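Local coordinates for protein ubiquitin conjugating enzyme (Plasmodium yoelii, PDB 2PWQ) that probably acts as a ubiquitin-conjugating (E2) enzyme, carrying ubiquitin as a thioester on an active-site cysteine before its transfer to a target, at residues N85-K90 / L120-A125; I107-L112 / L127-L132; G64-G69 / A155-T160. All coordinates share one frame; numbering follows the deposited sequence.

Contact 1. Residues N85-K90 / L120-A125; sequences NPPKIK and LTIRTA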
ATOM      1  N   ASN A  85      -3.087  15.773   8.145  1.00 53.13           N
ATOM      2  CA  ASN A  85      -3.994  14.989   7.300  1.00 51.47           C
ATOM      3  C   ASN A  85      -3.303  13.732   6.770  1.00 49.53           C
ATOM      4  O   ASN A  85      -2.057  13.710   6.661  1.00 48.94           O
ATOM      5  CB  ASN A  85      -4.600  15.826   6.174  1.00 52.05           C
ATOM      6  CG  ASN A  85      -6.010  16.314   6.496  1.00 54.81           C
ATOM      7  OD1 ASN A  85      -6.901  16.294   5.638  1.00 58.26           O
ATOM      8  ND2 ASN A  85      -6.225  16.743   7.734  1.00 56.83           N
ATOM      9  N   PRO A  86      -4.094  12.662   6.487  1.00 47.78           N
ATOM     10  CA  PRO A  86      -3.511  11.410   5.995  1.00 46.40           C
ATOM     11  C   PRO A  86      -2.997  11.478   4.536  1.00 44.70           C
ATOM     12  O   PRO A  86      -3.461  12.311   3.739  1.00 43.55           O
ATOM     13  CB  PRO A  86      -4.682  10.420   6.095  1.00 45.47           C
ATOM     14  CG  PRO A  86      -5.871  11.236   5.871  1.00 46.31           C
ATOM     15  CD  PRO A  86      -5.564  12.539   6.610  1.00 47.85           C
ATOM     16  N   PRO A  87      -2.046  10.593   4.191  1.00 43.91           N
ATOM     17  CA  PRO A  87      -1.674  10.470   2.773  1.00 43.19           C
ATOM     18  C   PRO A  87      -2.822   9.831   1.993  1.00 42.80           C
ATOM     19  O   PRO A  87      -3.708   9.202   2.604  1.00 43.04           O
ATOM     20  CB  PRO A  87      -0.460   9.536   2.818  1.00 42.74           C
ATOM     21  CG  PRO A  87      -0.659   8.728   4.086  1.00 43.64           C
ATOM     22  CD  PRO A  87      -1.269   9.685   5.057  1.00 42.90           C
ATOM     23  N   LYS A  88      -2.851  10.026   0.675  1.00 41.99           N
ATOM     24  CA  LYS A  88      -3.680   9.213  -0.199  1.00 40.84           C
ATOM     25  C   LYS A  88      -2.765   8.163  -0.796  1.00 40.34           C
ATOM     26  O   LYS A  88      -1.629   8.467  -1.182  1.00 40.33           O
ATOM     27  CB  LYS A  88      -4.353  10.058  -1.272  1.00 41.23           C
ATOM     28  CG  LYS A  88      -5.066  11.277  -0.683  1.00 42.12           C
ATOM     29  CD  LYS A  88      -5.977  11.989  -1.650  1.00 45.72           C
ATOM     30  CE  LYS A  88      -6.861  13.011  -0.937  0.50 45.62           C
ATOM     31  NZ  LYS A  88      -7.768  13.699  -1.904  0.50 46.33           N
ATOM     32  N   ILE A  89      -3.228   6.918  -0.816  1.00 38.88           N
ATOM     33  CA  ILE A  89      -2.441   5.783  -1.320  1.00 38.37           C
ATOM     34  C   ILE A  89      -3.302   4.931  -2.257  1.00 38.49           C
ATOM     35  O   ILE A  89      -4.492   4.699  -1.985  1.00 39.61           O
ATOM     36  CB  ILE A  89      -1.866   4.922  -0.192  1.00 36.50           C
ATOM     37  CG1 ILE A  89      -1.094   5.795   0.799  1.00 38.07           C
ATOM     38  CG2 ILE A  89      -0.944   3.859  -0.728  1.00 37.20           C
ATOM     39  CD1 ILE A  89      -0.571   5.029   1.988  1.00 35.73           C
ATOM     40  N   LYS A  90      -2.707   4.500  -3.367  1.00 37.59           N
ATOM     41  CA  LYS A  90      -3.340   3.563  -4.293  1.00 35.96           C
ATOM     42  C   LYS A  90      -2.252   2.655  -4.845  1.00 34.42           C
ATOM     43  O   LYS A  90      -1.083   3.038  -4.910  1.00 34.93           O
ATOM     44  CB  LYS A  90      -4.035   4.301  -5.431  1.00 35.92           C
ATOM     45  CG  LYS A  90      -3.113   4.724  -6.568  1.00 38.87           C
ATOM     46  CD  LYS A  90      -3.918   4.943  -7.876  1.00 40.45           C
ATOM     47  CE  LYS A  90      -2.987   5.253  -9.047  0.10 39.55           C
ATOM     48  NZ  LYS A  90      -2.241   6.535  -8.869  0.10 39.34           N
ATOM     49  N   LEU A 120       0.796   8.909  13.562  1.00 42.26           N
ATOM     50  CA  LEU A 120       0.888   7.910  12.504  1.00 41.51           C
ATOM     51  C   LEU A 120       2.004   8.284  11.492  1.00 40.94           C
ATOM     52  O   LEU A 120       2.469   9.428  11.449  1.00 41.59           O
ATOM     53  CB  LEU A 120      -0.502   7.729  11.872  1.00 40.38           C
ATOM     54  CG  LEU A 120      -1.422   6.801  12.699  1.00 41.11           C
ATOM     55  CD1 LEU A 120      -2.847   6.816  12.222  1.00 39.07           C
ATOM     56  CD2 LEU A 120      -0.877   5.366  12.695  1.00 42.53           C
ATOM     57  N   THR A 121       2.477   7.301  10.735  1.00 39.87           N
ATOM     58  CA  THR A 121       3.502   7.511   9.735  1.00 36.89           C
ATOM     59  C   THR A 121       3.136   6.747   8.456  1.00 36.11           C
ATOM     60  O   THR A 121       2.378   5.755   8.458  1.00 33.83           O
ATOM     61  CB  THR A 121       4.888   7.007  10.171  1.00 37.07           C
ATOM     62  OG1 THR A 121       4.862   5.583  10.220  1.00 37.09           O
ATOM     63  CG2 THR A 121       5.290   7.549  11.589  1.00 38.51           C
ATOM     64  N   ILE A 122       3.746   7.193   7.367  1.00 33.75           N
ATOM     65  CA  ILE A 122       3.540   6.529   6.101  1.00 32.34           C
ATOM     66  C   ILE A 122       3.970   5.052   6.146  1.00 31.49           C
ATOM     67  O   ILE A 122       3.224   4.213   5.735  1.00 32.35           O
ATOM     68  CB  ILE A 122       4.205   7.356   4.975  1.00 31.93           C
ATOM     69  CG1 ILE A 122       3.410   8.647   4.808  1.00 33.09           C
ATOM     70  CG2 ILE A 122       4.195   6.574   3.673  1.00 29.80           C
ATOM     71  CD1 ILE A 122       4.121   9.731   4.114  1.00 38.80           C
ATOM     72  N   ARG A 123       5.136   4.717   6.669  1.00 32.19           N
ATOM     73  CA  ARG A 123       5.511   3.306   6.822  1.00 32.53           C
ATOM     74  C   ARG A 123       4.437   2.509   7.589  1.00 33.94           C
ATOM     75  O   ARG A 123       4.160   1.330   7.295  1.00 32.19           O
ATOM     76  CB  ARG A 123       6.844   3.157   7.553  1.00 32.28           C
ATOM     77  CG  ARG A 123       7.472   1.800   7.301  1.00 30.39           C
ATOM     78  CD  ARG A 123       8.828   1.622   7.897  1.00 33.83           C
ATOM     79  NE  ARG A 123       9.365   0.318   7.504  1.00 33.43           N
ATOM     80  CZ  ARG A 123       9.008  -0.850   8.036  1.00 33.81           C
ATOM     81  NH1 ARG A 123       8.138  -0.925   9.036  1.00 41.31           N
ATOM     82  NH2 ARG A 123       9.567  -1.953   7.601  1.00 38.35           N
ATOM     83  N   THR A 124       3.835   3.122   8.593  1.00 36.20           N
ATOM     84  CA  THR A 124       2.825   2.347   9.309  1.00 36.82           C
ATOM     85  C   THR A 124       1.533   2.216   8.437  1.00 36.66           C
ATOM     86  O   THR A 124       0.884   1.164   8.448  1.00 36.34           O
ATOM     87  CB  THR A 124       2.667   2.723  10.849  1.00 37.89           C
ATOM     88  OG1 THR A 124       2.174   4.054  11.008  1.00 40.96           O
ATOM     89  CG2 THR A 124       4.039   2.610  11.587  1.00 35.81           C
ATOM     90  N   ALA A 125       1.198   3.239   7.653  1.00 36.12           N
ATOM     91  CA  ALA A 125       0.084   3.121   6.673  1.00 35.53           C
ATOM     92  C   ALA A 125       0.344   1.979   5.704  1.00 34.67           C
ATOM     93  O   ALA A 125      -0.550   1.192   5.393  1.00 33.83           O
ATOM     94  CB  ALA A 125      -0.152   4.432   5.909  1.00 35.26           C
TER

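Contact 2. Residues I107-L112 / L127-L132; sequences ICLDVL and LSIQAL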
ATOM      1  N   ILE A 107      -7.851   1.645  -2.866  1.00 42.99           N
ATOM      2  CA  ILE A 107      -8.153   0.924  -1.619  1.00 44.48           C
ATOM      3  C   ILE A 107      -9.029   1.797  -0.726  1.00 46.06           C
ATOM      4  O   ILE A 107      -9.037   3.027  -0.865  1.00 46.67           O
ATOM      5  CB  ILE A 107      -6.875   0.508  -0.879  1.00 44.77           C
ATOM      6  CG1 ILE A 107      -5.950   1.701  -0.687  1.00 43.96           C
ATOM      7  CG2 ILE A 107      -6.169  -0.590  -1.635  1.00 44.98           C
ATOM      8  CD1 ILE A 107      -4.520   1.322  -0.394  1.00 48.65           C
ATOM      9  N   CYS A 108      -9.789   1.186   0.173  1.00 47.93           N
ATOM     10  CA  CYS A 108     -10.581   1.993   1.111  1.00 49.40           C
ATOM     11  C   CYS A 108      -9.729   2.432   2.303  1.00 50.31           C
ATOM     12  O   CYS A 108      -9.275   1.602   3.085  1.00 50.75           O
ATOM     13  CB  CYS A 108     -11.822   1.237   1.594  1.00 49.22           C
ATOM     14  SG  CYS A 108     -12.858   2.234   2.693  1.00 50.07           S
ATOM     15  N   LEU A 109      -9.503   3.732   2.432  1.00 51.21           N
ATOM     16  CA  LEU A 109      -8.683   4.231   3.531  1.00 53.06           C
ATOM     17  C   LEU A 109      -9.497   4.988   4.585  1.00 53.59           C
ATOM     18  O   LEU A 109      -8.940   5.807   5.324  1.00 53.66           O
ATOM     19  CB  LEU A 109      -7.503   5.081   3.002  1.00 53.09           C
ATOM     20  CG  LEU A 109      -6.499   4.435   2.026  1.00 53.99           C
ATOM     21  CD1 LEU A 109      -5.814   5.497   1.174  1.00 54.42           C
ATOM     22  CD2 LEU A 109      -5.472   3.552   2.731  1.00 53.57           C
ATOM     23  N   ASP A 110     -10.804   4.706   4.652  1.00 54.49           N
ATOM     24  CA  ASP A 110     -11.709   5.325   5.633  1.00 55.54           C
ATOM     25  C   ASP A 110     -11.129   5.179   7.040  1.00 55.75           C
ATOM     26  O   ASP A 110     -11.122   6.128   7.827  1.00 55.80           O
ATOM     27  CB  ASP A 110     -13.110   4.678   5.604  1.00 55.95           C
ATOM     28  CG  ASP A 110     -13.958   5.079   4.382  1.00 56.98           C
ATOM     29  OD1 ASP A 110     -13.690   6.108   3.725  1.00 57.30           O
ATOM     30  OD2 ASP A 110     -14.923   4.339   4.087  1.00 57.09           O
ATOM     31  N   VAL A 111     -10.626   3.988   7.340  1.00 56.15           N
ATOM     32  CA  VAL A 111     -10.066   3.726   8.648  1.00 56.63           C
ATOM     33  C   VAL A 111      -8.932   4.694   8.978  1.00 57.63           C
ATOM     34  O   VAL A 111      -9.066   5.445   9.945  1.00 57.65           O
ATOM     35  CB  VAL A 111      -9.688   2.237   8.859  1.00 56.43           C
ATOM     36  CG1 VAL A 111      -8.872   2.069  10.130  1.00 55.37           C
ATOM     37  CG2 VAL A 111     -10.959   1.387   8.930  1.00 55.07           C
ATOM     38  N   LEU A 112      -7.841   4.720   8.201  1.00 58.59           N
ATOM     39  CA  LEU A 112      -6.795   5.704   8.528  1.00 59.80           C
ATOM     40  C   LEU A 112      -7.222   7.160   8.388  1.00 60.28           C
ATOM     41  O   LEU A 112      -6.755   8.003   9.143  1.00 60.65           O
ATOM     42  CB  LEU A 112      -5.424   5.447   7.902  1.00 59.82           C
ATOM     43  CG  LEU A 112      -5.197   5.117   6.446  1.00 61.63           C
ATOM     44  CD1 LEU A 112      -4.105   6.035   5.902  1.00 62.45           C
ATOM     45  CD2 LEU A 112      -4.786   3.649   6.348  1.00 63.43           C
ATOM     46  N   LEU A 127       2.522  -0.637   6.264  1.00 33.30           N
ATOM     47  CA  LEU A 127       2.495  -1.907   6.994  1.00 33.00           C
ATOM     48  C   LEU A 127       1.048  -2.393   7.140  1.00 32.27           C
ATOM     49  O   LEU A 127       0.781  -3.584   7.070  1.00 33.33           O
ATOM     50  CB  LEU A 127       3.091  -1.770   8.401  1.00 33.84           C
ATOM     51  CG  LEU A 127       4.609  -1.878   8.606  1.00 36.75           C
ATOM     52  CD1 LEU A 127       4.929  -1.582  10.092  1.00 42.58           C
ATOM     53  CD2 LEU A 127       5.243  -3.254   8.175  1.00 40.32           C
ATOM     54  N   SER A 128       0.104  -1.496   7.330  1.00 30.79           N
ATOM     55  CA  SER A 128      -1.246  -1.960   7.544  1.00 33.06           C
ATOM     56  C   SER A 128      -1.885  -2.390   6.211  1.00 31.42           C
ATOM     57  O   SER A 128      -2.872  -3.135   6.185  1.00 31.60           O
ATOM     58  CB  SER A 128      -2.109  -0.883   8.200  1.00 33.11           C
ATOM     59  OG  SER A 128      -2.612  -0.058   7.164  1.00 40.47           O
ATOM     60  N   ILE A 129      -1.334  -1.919   5.093  1.00 31.19           N
ATOM     61  CA  ILE A 129      -1.834  -2.357   3.807  1.00 29.96           C
ATOM     62  C   ILE A 129      -1.241  -3.727   3.577  1.00 29.65           C
ATOM     63  O   ILE A 129      -1.944  -4.625   3.126  1.00 31.47           O
ATOM     64  CB  ILE A 129      -1.477  -1.357   2.681  1.00 30.28           C
ATOM     65  CG1 ILE A 129      -2.333  -0.090   2.867  1.00 30.63           C
ATOM     66  CG2 ILE A 129      -1.762  -1.976   1.254  1.00 29.94           C
ATOM     67  CD1 ILE A 129      -1.753   1.157   2.240  1.00 31.82           C
ATOM     68  N   GLN A 130       0.039  -3.917   3.885  1.00 28.81           N
ATOM     69  CA  GLN A 130       0.617  -5.244   3.759  1.00 29.95           C
ATOM     70  C   GLN A 130      -0.126  -6.271   4.650  1.00 29.66           C
ATOM     71  O   GLN A 130      -0.269  -7.461   4.283  1.00 28.33           O
ATOM     72  CB  GLN A 130       2.101  -5.187   4.110  1.00 27.74           C
ATOM     73  CG  GLN A 130       2.858  -6.514   4.044  1.00 29.53           C
ATOM     74  CD  GLN A 130       4.235  -6.395   4.640  1.00 33.98           C
ATOM     75  OE1 GLN A 130       4.357  -6.018   5.795  1.00 41.33           O
ATOM     76  NE2 GLN A 130       5.283  -6.733   3.870  1.00 36.76           N
ATOM     77  N   ALA A 131      -0.567  -5.829   5.833  1.00 31.33           N
ATOM     78  CA  ALA A 131      -1.399  -6.686   6.690  1.00 32.61           C
ATOM     79  C   ALA A 131      -2.666  -7.128   5.958  1.00 32.91           C
ATOM     80  O   ALA A 131      -3.004  -8.305   5.983  1.00 33.20           O
ATOM     81  CB  ALA A 131      -1.734  -6.004   8.070  1.00 31.10           C
ATOM     82  N   LEU A 132      -3.353  -6.184   5.307  1.00 35.02           N
ATOM     83  CA  LEU A 132      -4.481  -6.521   4.422  1.00 35.47           C
ATOM     84  C   LEU A 132      -4.181  -7.619   3.392  1.00 35.49           C
ATOM     85  O   LEU A 132      -5.013  -8.481   3.153  1.00 35.90           O
ATOM     86  CB  LEU A 132      -4.966  -5.303   3.693  1.00 35.91           C
ATOM     87  CG  LEU A 132      -6.188  -4.634   4.239  1.00 37.50           C
ATOM     88  CD1 LEU A 132      -6.647  -3.592   3.268  1.00 41.57           C
ATOM     89  CD2 LEU A 132      -7.301  -5.685   4.503  1.00 37.94           C
TER

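Contact 3. Residues G64-G69 / A155-T160; sequences GTPYEG and ALFVKT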
ATOM      1  N   GLY A  64       3.683 -17.253   2.561  1.00 44.52           N
ATOM      2  CA  GLY A  64       2.474 -18.049   2.736  1.00 42.97           C
ATOM      3  C   GLY A  64       1.154 -17.373   2.399  1.00 41.91           C
ATOM      4  O   GLY A  64       0.154 -17.663   3.037  1.00 41.54           O
ATOM      5  N   THR A  65       1.142 -16.471   1.406  1.00 39.59           N
ATOM      6  CA  THR A  65      -0.110 -15.898   0.901  1.00 37.75           C
ATOM      7  C   THR A  65      -0.042 -16.003  -0.608  1.00 37.24           C
ATOM      8  O   THR A  65       1.016 -16.297  -1.148  1.00 38.03           O
ATOM      9  CB  THR A  65      -0.269 -14.398   1.171  1.00 37.59           C
ATOM     10  OG1 THR A  65       0.618 -13.657   0.315  1.00 35.21           O
ATOM     11  CG2 THR A  65      -0.041 -14.055   2.657  1.00 35.62           C
ATOM     12  N   PRO A  66      -1.159 -15.733  -1.285  1.00 36.65           N
ATOM     13  CA  PRO A  66      -1.039 -15.750  -2.765  1.00 36.39           C
ATOM     14  C   PRO A  66      -0.184 -14.584  -3.335  1.00 37.06           C
ATOM     15  O   PRO A  66       0.068 -14.538  -4.539  1.00 36.19           O
ATOM     16  CB  PRO A  66      -2.486 -15.690  -3.223  1.00 35.93           C
ATOM     17  CG  PRO A  66      -3.246 -15.059  -2.136  1.00 37.60           C
ATOM     18  CD  PRO A  66      -2.538 -15.439  -0.848  1.00 34.40           C
ATOM     19  N   TYR A  67       0.318 -13.707  -2.453  1.00 37.13           N
ATOM     20  CA  TYR A  67       1.099 -12.539  -2.854  1.00 36.56           C
ATOM     21  C   TYR A  67       2.559 -12.753  -2.684  1.00 36.44           C
ATOM     22  O   TYR A  67       3.361 -11.857  -2.932  1.00 36.59           O
ATOM     23  CB  TYR A  67       0.584 -11.253  -2.196  1.00 35.83           C
ATOM     24  CG  TYR A  67      -0.897 -11.141  -2.405  1.00 33.55           C
ATOM     25  CD1 TYR A  67      -1.432 -10.899  -3.693  1.00 34.69           C
ATOM     26  CD2 TYR A  67      -1.779 -11.387  -1.360  1.00 35.40           C
ATOM     27  CE1 TYR A  67      -2.789 -10.849  -3.892  1.00 29.63           C
ATOM     28  CE2 TYR A  67      -3.143 -11.324  -1.532  1.00 35.87           C
ATOM     29  CZ  TYR A  67      -3.651 -11.071  -2.782  1.00 35.86           C
ATOM     30  OH  TYR A  67      -5.002 -11.013  -2.918  1.00 34.71           O
ATOM     31  N   GLU A  68       2.914 -13.986  -2.372  1.00 37.96           N
ATOM     32  CA  GLU A  68       4.277 -14.300  -1.997  1.00 40.53           C
ATOM     33  C   GLU A  68       5.190 -14.187  -3.212  1.00 40.98           C
ATOM     34  O   GLU A  68       4.840 -14.705  -4.268  1.00 41.45           O
ATOM     35  CB  GLU A  68       4.353 -15.691  -1.386  1.00 41.39           C
ATOM     36  CG  GLU A  68       5.767 -16.153  -1.137  1.00 44.15           C
ATOM     37  CD  GLU A  68       5.845 -17.486  -0.410  1.00 49.98           C
ATOM     38  OE1 GLU A  68       4.811 -17.961   0.146  1.00 49.71           O
ATOM     39  OE2 GLU A  68       6.965 -18.049  -0.405  1.00 50.47           O
ATOM     40  N   GLY A  69       6.356 -13.546  -3.051  1.00 40.71           N
ATOM     41  CA  GLY A  69       7.287 -13.263  -4.161  1.00 40.14           C
ATOM     42  C   GLY A  69       6.895 -12.059  -5.017  1.00 39.87           C
ATOM     43  O   GLY A  69       7.543 -11.763  -6.048  1.00 41.17           O
ATOM     44  N   ALA A 155     -10.827 -21.199  -3.603  1.00 38.25           N
ATOM     45  CA  ALA A 155      -9.628 -21.885  -4.074  1.00 39.07           C
ATOM     46  C   ALA A 155      -9.223 -21.322  -5.435  1.00 41.06           C
ATOM     47  O   ALA A 155      -8.065 -21.464  -5.847  1.00 41.65           O
ATOM     48  CB  ALA A 155      -9.879 -23.353  -4.202  1.00 39.17           C
ATOM     49  N   LEU A 156     -10.200 -20.727  -6.127  1.00 41.18           N
ATOM     50  CA  LEU A 156      -9.936 -20.109  -7.444  1.00 42.26           C
ATOM     51  C   LEU A 156      -9.328 -18.752  -7.172  1.00 42.64           C
ATOM     52  O   LEU A 156      -8.353 -18.371  -7.819  1.00 43.89           O
ATOM     53  CB  LEU A 156     -11.223 -19.929  -8.245  1.00 41.33           C
ATOM     54  CG  LEU A 156     -11.155 -19.216  -9.614  1.00 42.13           C
ATOM     55  CD1 LEU A 156     -10.026 -19.785 -10.476  1.00 41.43           C
ATOM     56  CD2 LEU A 156     -12.491 -19.264 -10.319  1.00 41.29           C
ATOM     57  N   PHE A 157      -9.912 -18.020  -6.226  1.00 42.02           N
ATOM     58  CA  PHE A 157      -9.345 -16.743  -5.808  1.00 42.33           C
ATOM     59  C   PHE A 157      -7.846 -16.854  -5.589  1.00 41.80           C
ATOM     60  O   PHE A 157      -7.062 -16.031  -6.085  1.00 41.53           O
ATOM     61  CB  PHE A 157      -9.992 -16.198  -4.534  1.00 42.43           C
ATOM     62  CG  PHE A 157      -9.196 -15.096  -3.909  1.00 42.15           C
ATOM     63  CD1 PHE A 157      -9.374 -13.778  -4.334  1.00 41.52           C
ATOM     64  CD2 PHE A 157      -8.205 -15.385  -2.943  1.00 40.27           C
ATOM     65  CE1 PHE A 157      -8.613 -12.755  -3.793  1.00 40.50           C
ATOM     66  CE2 PHE A 157      -7.426 -14.377  -2.395  1.00 37.87           C
ATOM     67  CZ  PHE A 157      -7.635 -13.059  -2.802  1.00 41.89           C
ATOM     68  N   VAL A 158      -7.447 -17.869  -4.842  1.00 41.36           N
ATOM     69  CA  VAL A 158      -6.058 -18.001  -4.452  1.00 40.34           C
ATOM     70  C   VAL A 158      -5.259 -18.161  -5.734  1.00 40.51           C
ATOM     71  O   VAL A 158      -4.209 -17.547  -5.907  1.00 39.36           O
ATOM     72  CB  VAL A 158      -5.833 -19.189  -3.465  1.00 40.44           C
ATOM     73  CG1 VAL A 158      -4.366 -19.442  -3.246  1.00 39.61           C
ATOM     74  CG2 VAL A 158      -6.546 -18.919  -2.143  1.00 36.13           C
ATOM     75  N   LYS A 159      -5.779 -18.987  -6.632  1.00 41.29           N
ATOM     76  CA  LYS A 159      -5.093 -19.237  -7.908  1.00 40.37           C
ATOM     77  C   LYS A 159      -5.033 -18.013  -8.801  1.00 39.04           C
ATOM     78  O   LYS A 159      -3.994 -17.759  -9.402  1.00 40.22           O
ATOM     79  CB  LYS A 159      -5.687 -20.435  -8.656  1.00 41.52           C
ATOM     80  CG  LYS A 159      -5.108 -21.752  -8.167  1.00 42.51           C
ATOM     81  CD  LYS A 159      -3.676 -21.877  -8.605  1.00 45.50           C
ATOM     82  CE  LYS A 159      -3.131 -23.212  -8.217  1.00 44.32           C
ATOM     83  NZ  LYS A 159      -1.736 -23.352  -8.705  1.00 46.07           N
ATOM     84  N   THR A 160      -6.122 -17.253  -8.876  1.00 37.47           N
ATOM     85  CA  THR A 160      -6.144 -16.029  -9.685  1.00 36.51           C
ATOM     86  C   THR A 160      -5.151 -14.974  -9.118  1.00 36.54           C
ATOM     87  O   THR A 160      -4.329 -14.395  -9.844  1.00 36.36           O
ATOM     88  CB  THR A 160      -7.568 -15.466  -9.738  1.00 36.46           C
ATOM     89  OG1 THR A 160      -8.421 -16.427 -10.362  1.00 36.23           O
ATOM     90  CG2 THR A 160      -7.637 -14.173 -10.541  1.00 33.52           C
TER

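Contact 1. Residues N85-K90 / L120-A125
P87 and I89 bring the last strand of the E2 (UBC-fold) sheet under the start of helix 122-134, where I122 and A125 receive them. This is helix-on-sheet packing: strand 88-91 forms one margin of the four-stranded antiparallel sheet, and the helix packs on one face of it. All four of these residues are buried, and the contact between them is purely apolar. The P87 ring and the I122 side chain slide past each other in opposite directions, P87 CG lying 4.1 Å from I122 CG1. Proline suits the spot just before the strand, for its stiff ring packs without any flexible chain to order. Two residues on, I89 reaches in with an extended side chain: CG1 stands anti to the carbonyl carbon (chi1 -53°) and CD1 extends on toward the helix, so that I89 CD1 ends 4.0 Å from A125 CB. The small methyl of A125 leaves room for the end of the long I89 side chain; the backbones come nearest at P87 and I122, where the isoleucine packs beside the proline.

The other side is looser and polar. K88 and K90, alternating with I89 along the strand, carry their charged chains outward to solvent, while their backbones pair with T77 and A75 of strand 71-77. Just before the helix, T121 points away from the strand segment and serves as N-cap: T121 OG1 accepts from T124 N at 3.1 Å, with an N-H...O angle of 153°. The next amide, I122 N, is taken by E31 of helix 23-37. T121 O is gripped twice, by A125 N at 2.9 Å in the first helical bond and by T124 OG1 at 3.1 Å, this hydroxyl sitting 23° out of the carbonyl plane.

Contact 2. Residues I107-L112 / L127-L132
I107 and I129 meet with no flat group of the two segments between them; the contact is made by branched aliphatic chains and one serine, and the aromatic residue beside it is F91 of strand 88-91, which both isoleucines touch. The two isoleucines cross at about a right angle, with I107 CD1 3.8 Å from I129 CD1 and 4.2 Å from I129 CG1. I107 achieves this with CG1 set between the backbone N and the carbonyl carbon (chi1 52°), which sends its terminal methyl across to the helix. L109 adds a looser touch, its CD2 lying 4.5 Å from I129 CD1; isoleucine and leucine suit this apolar seam because they offer methyls and no polar group that would need a partner. At the outer end, L112 CD2 lies 4.4 Å from S128 OG. Serine suits this partly exposed place because its hydroxyl finds a partner in its own helix, A125 O.

C108, the predicted thioester cysteine, stands between I107 and L109 but takes no part in the packing: its two neighbours reach toward helix 122-134 while the cysteine itself is exposed. Helix 110-115 begins just after L109, its N-cap residue. Helix 122-134 is held in turn by the sheet, I129 resting on I89 and F91 of strand 88-91 and on I59 of strand 54-60, while L132 O bonds to H97.

Contact 3. Residues G64-G69 / A155-T160
The loop linking antiparallel strands 54-60 and 71-77 leans on helix 154-168 through P66 and Y67, which meet F157 and V158. P66 is the closest backbone neighbour of V158. Its CB packs 3.7 Å from V158 O and 4.2 Å from V158 CG1, while its CG lies 4.2 Å from F157 CE2. A proline fits here because its compact ring settles against the helix backbone itself. P66 CG also lies over one face of the Y67 ring, 3.8 Å above the plane and offset toward the rim.

What presents P66 and Y67 is a type I beta turn from T65 to E68, in the TPYEG sequence (T65 to G69) familiar from many E2 enzymes. T65 opens it with an ST turn, T65 OG1 accepting from Y67 N at 2.8 Å; the same hydroxyl is also hydrogen-bonded to P62 O. The side chain of E68, the last residue of the turn, reaches back, E68 OE1 accepting from G64 N at 2.8 Å from above the carboxylate plane. G64 and G69 have positive phi values, which glycine adopts readily. P66 O is bonded in turn to T165 OG1, farther along helix 154-168.

Y67 and F157 cross at about a right angle, the phenol oxygen Y67 OH reaching 3.3 Å from F157 CZ. With CG anti to the backbone N (chi1 165°), the F157 ring reaches the phenol end. The hydroxyl is satisfied by W96 O, and both aromatic residues belong to a larger cluster: F157 packs on W96 and, edge-to-face, on Y150, and Y67 on H97.

In the fold
Contacts 1 and 2 adjoin, their centres 9 Å apart, and share helix 122-134: strand 88-91 meets its first turn in contact 1, the active-site loop its next turns in contact 2. They touch at I89, whose carbonyl oxygen lies against I107 and L109 and whose CD1 meets I129. Contact 1 is buried and aliphatic, with polar work confined to the helix cap; contact 2 is similar in chemistry, but its residues are more exposed and it borders the cysteine. Contact 3 stands apart, its centre about 26 Å from that of contact 1 and about 19 Å from that of contact 2. Only partly buried, it adds aromatic rings to proline and aliphatic packing, joining a turn to helix 154-168.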